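Local coordinates for protein Nab2 (Chaetomium thermophilum, PDB 4LJ0) that binds polyadenosine RNA through tandem CCCH zinc fingers, of which this chain carries three, at residues A[21-30]-A[36-44]. Sequence-based numbering, arbitrary orientation.
Sequences PTMPPCRNGG and GCKFTHLKT. With ZN (zinc ion), chain G; ACT (acetate ion), chain J; nucleotides of chain E.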
ATOM      1  N   PRO A  21       7.092 -10.525  -5.931  1.00 53.11           N
ATOM      2  CA  PRO A  21       7.562 -10.471  -7.322  1.00 54.35           C
ATOM      3  C   PRO A  21       8.668 -11.485  -7.574  1.00 55.08           C
ATOM      4  O   PRO A  21       9.453 -11.775  -6.670  1.00 58.56           O
ATOM      5  CB  PRO A  21       8.110  -9.047  -7.450  1.00 47.26           C
ATOM      6  CG  PRO A  21       7.335  -8.260  -6.462  1.00 55.71           C
ATOM      7  CD  PRO A  21       7.060  -9.188  -5.311  1.00 49.98           C
ATOM      8  N   THR A  22       8.727 -12.020  -8.787  1.00 54.86           N
ATOM      9  CA  THR A  22       9.731 -13.019  -9.126  1.00 52.21           C
ATOM     10  C   THR A  22      11.128 -12.412  -9.108  1.00 51.00           C
ATOM     11  O   THR A  22      12.047 -12.965  -8.507  1.00 54.32           O
ATOM     12  CB  THR A  22       9.467 -13.626 -10.518  1.00 58.77           C
ATOM     13  OG1 THR A  22       8.100 -14.040 -10.611  1.00 63.39           O
ATOM     14  CG2 THR A  22      10.379 -14.821 -10.768  1.00 59.82           C
ATOM     15  N   MET A  23      11.284 -11.268  -9.768  1.00 48.85           N
ATOM     16  CA  MET A  23      12.593 -10.639  -9.910  1.00 47.06           C
ATOM     17  C   MET A  23      12.976  -9.836  -8.675  1.00 46.33           C
ATOM     18  O   MET A  23      12.137  -9.129  -8.117  1.00 45.45           O
ATOM     19  CB  MET A  23      12.599  -9.721 -11.129  1.00 43.77           C
ATOM     20  CG  MET A  23      12.413 -10.465 -12.432  1.00 46.20           C
ATOM     21  SD  MET A  23      13.764 -11.621 -12.709  1.00 51.23           S
ATOM     22  CE  MET A  23      15.076 -10.487 -13.149  1.00 48.87           C
ATOM     23  N   PRO A  24      14.249  -9.926  -8.253  1.00 43.87           N
ATOM     24  CA  PRO A  24      14.664  -9.140  -7.087  1.00 44.81           C
ATOM     25  C   PRO A  24      14.498  -7.651  -7.360  1.00 45.22           C
ATOM     26  O   PRO A  24      14.430  -7.253  -8.522  1.00 44.26           O
ATOM     27  CB  PRO A  24      16.155  -9.474  -6.932  1.00 43.54           C
ATOM     28  CG  PRO A  24      16.426 -10.620  -7.842  1.00 47.06           C
ATOM     29  CD  PRO A  24      15.391 -10.587  -8.909  1.00 45.46           C
ATOM     30  N   PRO A  25      14.438  -6.833  -6.304  1.00 49.36           N
ATOM     31  CA  PRO A  25      14.295  -5.385  -6.493  1.00 47.28           C
ATOM     32  C   PRO A  25      15.548  -4.790  -7.121  1.00 43.41           C
ATOM     33  O   PRO A  25      16.647  -5.260  -6.834  1.00 40.63           O
ATOM     34  CB  PRO A  25      14.104  -4.869  -5.065  1.00 47.17           C
ATOM     35  CG  PRO A  25      14.794  -5.873  -4.209  1.00 51.67           C
ATOM     36  CD  PRO A  25      14.589  -7.196  -4.885  1.00 49.96           C
ATOM     37  N   CYS A  26      15.393  -3.784  -7.976  1.00 38.58           N
ATOM     38  CA  CYS A  26      16.548  -3.143  -8.594  1.00 35.63           C
ATOM     39  C   CYS A  26      17.271  -2.257  -7.591  1.00 35.91           C
ATOM     40  O   CYS A  26      16.661  -1.369  -6.993  1.00 35.99           O
ATOM     41  CB  CYS A  26      16.127  -2.304  -9.801  1.00 32.52           C
ATOM     42  SG  CYS A  26      17.540  -1.585 -10.665  1.00 37.53           S
ATOM     43  N   ARG A  27      18.571  -2.491  -7.419  1.00 32.70           N
ATOM     44  CA  ARG A  27      19.375  -1.731  -6.468  1.00 33.80           C
ATOM     45  C   ARG A  27      19.808  -0.371  -7.023  1.00 39.68           C
ATOM     46  O   ARG A  27      20.536   0.363  -6.355  1.00 36.64           O
ATOM     47  CB  ARG A  27      20.620  -2.521  -6.056  1.00 41.69           C
ATOM     48  CG  ARG A  27      20.362  -3.769  -5.224  1.00 50.91           C
ATOM     49  CD  ARG A  27      21.651  -4.189  -4.515  1.00 56.92           C
ATOM     50  NE  ARG A  27      21.732  -5.622  -4.240  1.00 64.02           N
ATOM     51  CZ  ARG A  27      21.199  -6.217  -3.175  1.00 66.21           C
ATOM     52  NH1 ARG A  27      20.524  -5.511  -2.276  1.00 67.17           N
ATOM     53  NH2 ARG A  27      21.333  -7.525  -3.013  1.00 64.50           N
ATOM     54  N   ASN A  28      19.381  -0.041  -8.242  1.00 36.81           N
ATOM     55  CA  ASN A  28      19.559   1.315  -8.770  1.00 37.61           C
ATOM     56  C   ASN A  28      18.435   2.235  -8.308  1.00 38.03           C
ATOM     57  O   ASN A  28      18.466   3.441  -8.559  1.00 40.24           O
ATOM     58  CB  ASN A  28      19.590   1.319 -10.301  1.00 37.65           C
ATOM     59  CG  ASN A  28      20.823   0.641 -10.873  1.00 46.83           C
ATOM     60  OD1 ASN A  28      21.866   0.580 -10.231  1.00 49.76           O
ATOM     61  ND2 ASN A  28      20.706   0.135 -12.097  1.00 48.24           N
ATOM     62  N   GLY A  29      17.436   1.658  -7.644  1.00 33.20           N
ATOM     63  CA  GLY A  29      16.258   2.400  -7.225  1.00 33.87           C
ATOM     64  C   GLY A  29      15.114   2.260  -8.218  1.00 34.20           C
ATOM     65  O   GLY A  29      15.301   1.774  -9.334  1.00 34.32           O
ATOM     66  N   GLY A  30      13.926   2.693  -7.812  1.00 33.61           N
ATOM     67  CA  GLY A  30      12.765   2.658  -8.682  1.00 33.11           C
ATOM     68  C   GLY A  30      12.945   3.553  -9.893  1.00 40.85           C
ATOM     69  O   GLY A  30      12.325   3.327 -10.934  1.00 36.10           O
ATOM     70  N   GLY A  36      16.988  -2.047 -20.684  1.00 45.12           N
ATOM     71  CA  GLY A  36      17.010  -3.496 -20.598  1.00 41.24           C
ATOM     72  C   GLY A  36      16.978  -4.046 -19.181  1.00 46.37           C
ATOM     73  O   GLY A  36      16.904  -5.261 -18.998  1.00 48.96           O
ATOM     74  N   CYS A  37      17.037  -3.176 -18.175  1.00 40.83           N
ATOM     75  CA  CYS A  37      16.993  -3.634 -16.787  1.00 41.18           C
ATOM     76  C   CYS A  37      15.609  -4.193 -16.476  1.00 44.01           C
ATOM     77  O   CYS A  37      14.613  -3.481 -16.588  1.00 41.72           O
ATOM     78  CB  CYS A  37      17.337  -2.497 -15.817  1.00 36.75           C
ATOM     79  SG  CYS A  37      17.411  -2.998 -14.050  1.00 37.34           S
ATOM     80  N   LYS A  38      15.558  -5.467 -16.091  1.00 41.99           N
ATOM     81  CA  LYS A  38      14.294  -6.151 -15.820  1.00 41.90           C
ATOM     82  C   LYS A  38      14.175  -6.567 -14.358  1.00 41.72           C
ATOM     83  O   LYS A  38      13.354  -7.416 -14.013  1.00 39.80           O
ATOM     84  CB  LYS A  38      14.159  -7.394 -16.700  1.00 48.07           C
ATOM     85  CG  LYS A  38      14.187  -7.117 -18.189  1.00 52.57           C
ATOM     86  CD  LYS A  38      12.969  -6.339 -18.640  1.00 65.73           C
ATOM     87  CE  LYS A  38      12.921  -6.220 -20.156  1.00 74.78           C
ATOM     88  NZ  LYS A  38      11.640  -5.626 -20.631  1.00 84.65           N
ATOM     89  N   PHE A  39      15.002  -5.993 -13.495  1.00 42.63           N
ATOM     90  CA  PHE A  39      14.815  -6.189 -12.069  1.00 37.14           C
ATOM     91  C   PHE A  39      13.519  -5.480 -11.698  1.00 40.04           C
ATOM     92  O   PHE A  39      13.030  -4.653 -12.463  1.00 36.91           O
ATOM     93  CB  PHE A  39      15.999  -5.632 -11.285  1.00 44.25           C
ATOM     94  CG  PHE A  39      17.245  -6.467 -11.400  1.00 40.21           C
ATOM     95  CD1 PHE A  39      17.372  -7.646 -10.685  1.00 42.97           C
ATOM     96  CD2 PHE A  39      18.287  -6.072 -12.218  1.00 43.21           C
ATOM     97  CE1 PHE A  39      18.520  -8.417 -10.785  1.00 50.97           C
ATOM     98  CE2 PHE A  39      19.439  -6.838 -12.322  1.00 50.84           C
ATOM     99  CZ  PHE A  39      19.553  -8.011 -11.607  1.00 51.72           C
ATOM    100  N   THR A  40      12.944  -5.810 -10.549  1.00 36.29           N
ATOM    101  CA  THR A  40      11.700  -5.176 -10.141  1.00 37.90           C
ATOM    102  C   THR A  40      11.974  -3.748  -9.705  1.00 43.13           C
ATOM    103  O   THR A  40      12.766  -3.509  -8.794  1.00 39.41           O
ATOM    104  CB  THR A  40      11.022  -5.933  -8.993  1.00 42.22           C
ATOM    105  OG1 THR A  40      10.845  -7.302  -9.369  1.00 42.56           O
ATOM    106  CG2 THR A  40       9.657  -5.321  -8.669  1.00 44.88           C
ATOM    107  N   HIS A  41      11.318  -2.799 -10.365  1.00 35.69           N
ATOM    108  CA  HIS A  41      11.459  -1.397 -10.007  1.00 38.67           C
ATOM    109  C   HIS A  41      10.286  -0.957  -9.148  1.00 38.89           C
ATOM    110  O   HIS A  41       9.147  -0.964  -9.597  1.00 35.86           O
ATOM    111  CB  HIS A  41      11.581  -0.554 -11.270  1.00 36.13           C
ATOM    112  CG  HIS A  41      12.787  -0.893 -12.087  1.00 37.94           C
ATOM    113  ND1 HIS A  41      12.732  -1.713 -13.192  1.00 37.45           N
ATOM    114  CD2 HIS A  41      14.089  -0.558 -11.933  1.00 31.84           C
ATOM    115  CE1 HIS A  41      13.945  -1.848 -13.699  1.00 40.54           C
ATOM    116  NE2 HIS A  41      14.787  -1.154 -12.954  1.00 37.25           N
ATOM    117  N   LEU A  42      10.560  -0.595  -7.897  1.00 38.09           N
ATOM    118  CA  LEU A  42       9.491  -0.207  -6.982  1.00 42.22           C
ATOM    119  C   LEU A  42       8.833   1.094  -7.416  1.00 44.54           C
ATOM    120  O   LEU A  42       9.459   1.942  -8.059  1.00 39.02           O
ATOM    121  CB  LEU A  42      10.016  -0.048  -5.554  1.00 41.93           C
ATOM    122  CG  LEU A  42      10.802  -1.204  -4.932  1.00 48.83           C
ATOM    123  CD1 LEU A  42      10.810  -1.054  -3.413  1.00 49.61           C
ATOM    124  CD2 LEU A  42      10.258  -2.552  -5.334  1.00 55.21           C
ATOM    125  N   LYS A  43       7.563   1.235  -7.055  1.00 41.40           N
ATOM    126  CA  LYS A  43       6.800   2.448  -7.301  1.00 44.42           C
ATOM    127  C   LYS A  43       6.562   3.187  -5.988  1.00 50.74           C
ATOM    128  O   LYS A  43       6.089   4.323  -5.982  1.00 54.68           O
ATOM    129  CB  LYS A  43       5.471   2.096  -7.966  1.00 45.29           C
ATOM    130  CG  LYS A  43       5.652   1.387  -9.293  1.00 50.19           C
ATOM    131  CD  LYS A  43       4.333   1.169 -10.005  1.00 60.53           C
ATOM    132  CE  LYS A  43       4.547   1.097 -11.507  1.00 62.41           C
ATOM    133  NZ  LYS A  43       5.298  -0.111 -11.928  1.00 55.09           N
ATOM    134  N   THR A  44       6.896   2.531  -4.881  1.00 40.84           N
ATOM    135  CA  THR A  44       6.776   3.133  -3.562  1.00 46.98           C
ATOM    136  C   THR A  44       7.891   4.154  -3.352  1.00 42.55           C
ATOM    137  O   THR A  44       9.070   3.802  -3.437  1.00 45.81           O
ATOM    138  CB  THR A  44       6.873   2.064  -2.455  1.00 51.55           C
ATOM    139  OG1 THR A  44       5.840   1.089  -2.639  1.00 54.02           O
ATOM    140  CG2 THR A  44       6.731   2.696  -1.076  1.00 42.74           C
TER
HETATM  141 ZN    ZN G 502      16.868  -1.234 -12.830  1.00 35.91          ZN
HETATM  142  C   ACT J 505       6.343  -1.409  -5.371  1.00 53.42           C
HETATM  143  O   ACT J 505       6.865  -1.981  -4.393  1.00 71.65           O
HETATM  144  OXT ACT J 505       6.104  -0.196  -5.213  1.00 53.62           O
HETATM  145  CH3 ACT J 505       6.033  -2.131  -6.651  1.00 57.88           C
ATOM    146  P     A E   2      21.954 -11.962  -4.502  1.00132.12           P
ATOM    147  OP1   A E   2      23.297 -12.588  -4.397  1.00133.64           O
ATOM    148  OP2   A E   2      20.943 -12.218  -3.444  1.00134.56           O
ATOM    149  O5'   A E   2      22.157 -10.388  -4.637  1.00100.23           O
ATOM    150  C5'   A E   2      21.466  -9.650  -5.639  1.00107.10           C
ATOM    151  C4'   A E   2      22.184  -9.705  -6.963  1.00111.14           C
ATOM    152  O4'   A E   2      21.438  -8.922  -7.936  1.00112.00           O
ATOM    153  C3'   A E   2      23.602  -9.136  -6.954  1.00107.75           C
ATOM    154  O3'   A E   2      24.425  -9.863  -7.866  1.00106.84           O
ATOM    155  C2'   A E   2      23.396  -7.712  -7.459  1.00109.22           C
ATOM    156  O2'   A E   2      24.537  -7.129  -8.054  1.00110.05           O
ATOM    157  C1'   A E   2      22.267  -7.908  -8.469  1.00108.49           C
ATOM    158  N9    A E   2      21.453  -6.713  -8.701  1.00 94.60           N
ATOM    159  C8    A E   2      20.360  -6.260  -8.001  1.00 80.37           C
ATOM    160  N7    A E   2      19.854  -5.149  -8.483  1.00 72.00           N
ATOM    161  C5    A E   2      20.664  -4.859  -9.574  1.00 85.99           C
ATOM    162  C6    A E   2      20.666  -3.814 -10.516  1.00 93.37           C
ATOM    163  N6    A E   2      19.785  -2.812 -10.517  1.00 95.73           N
ATOM    164  N1    A E   2      21.618  -3.830 -11.476  1.00101.93           N
ATOM    165  C2    A E   2      22.507  -4.831 -11.484  1.00103.01           C
ATOM    166  N3    A E   2      22.608  -5.866 -10.656  1.00 99.63           N
ATOM    167  C4    A E   2      21.646  -5.820  -9.720  1.00 94.10           C
TER
HETATM  168  O   HOH W   1       9.578   2.506 -10.667  1.00 34.81           O
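With SG of Cys26 and SG of Cys37 each anti to its own backbone N (chi1 -176° in both), and the ring of His41 swung beside its backbone N (chi1 -62°), three side chains from 21-30 and 36-44 converge on one zinc ion, the metal site of a CCCH zinc finger that Cys32 completes. NE2 of His41 binds the metal at 2.1 Å, while its CD2 rests 3.4 Å from CB of Cys26 and the ring edge is directed at the carbonyl O of Gly29. Neither segment forms a regular helix or strand; a single beta bridge between Pro25 and Thr40 ties their backbones. Here Thr40 N donates to Pro24 O, and Cys26 N returns the bond to Thr40 O at 2.8 Å. The hydroxyl of Thr40 adds a third link, OG1 donating to Met23 O at 2.6 Å from above the carbonyl plane.

Next to the metal, Phe39 leans its CB on CB of Cys26 and brings CD1 to 4.0 Å from CD of Pro24, whose O lies at the edge of the phenyl ring. One face of that ring is stacked, with an offset, on the adenine of A2 of chain E, CE2 lying 3.6 Å from C4 of the base. A leucine in place of Phe39 takes away this flat face, and the adenine would probably be held less firmly in its orientation. The base is also held by the backbone: Arg27 N, in the type I turn from Cys26 to Gly29, donates to N7 of A2 of chain E. Past the finger's last ligand, Gly30 CA makes a CA-H...O contact with Leu42 O, and a single water donates hydrogen bonds to both Gly30 O and Leu42 O, the latter at 2.7 Å.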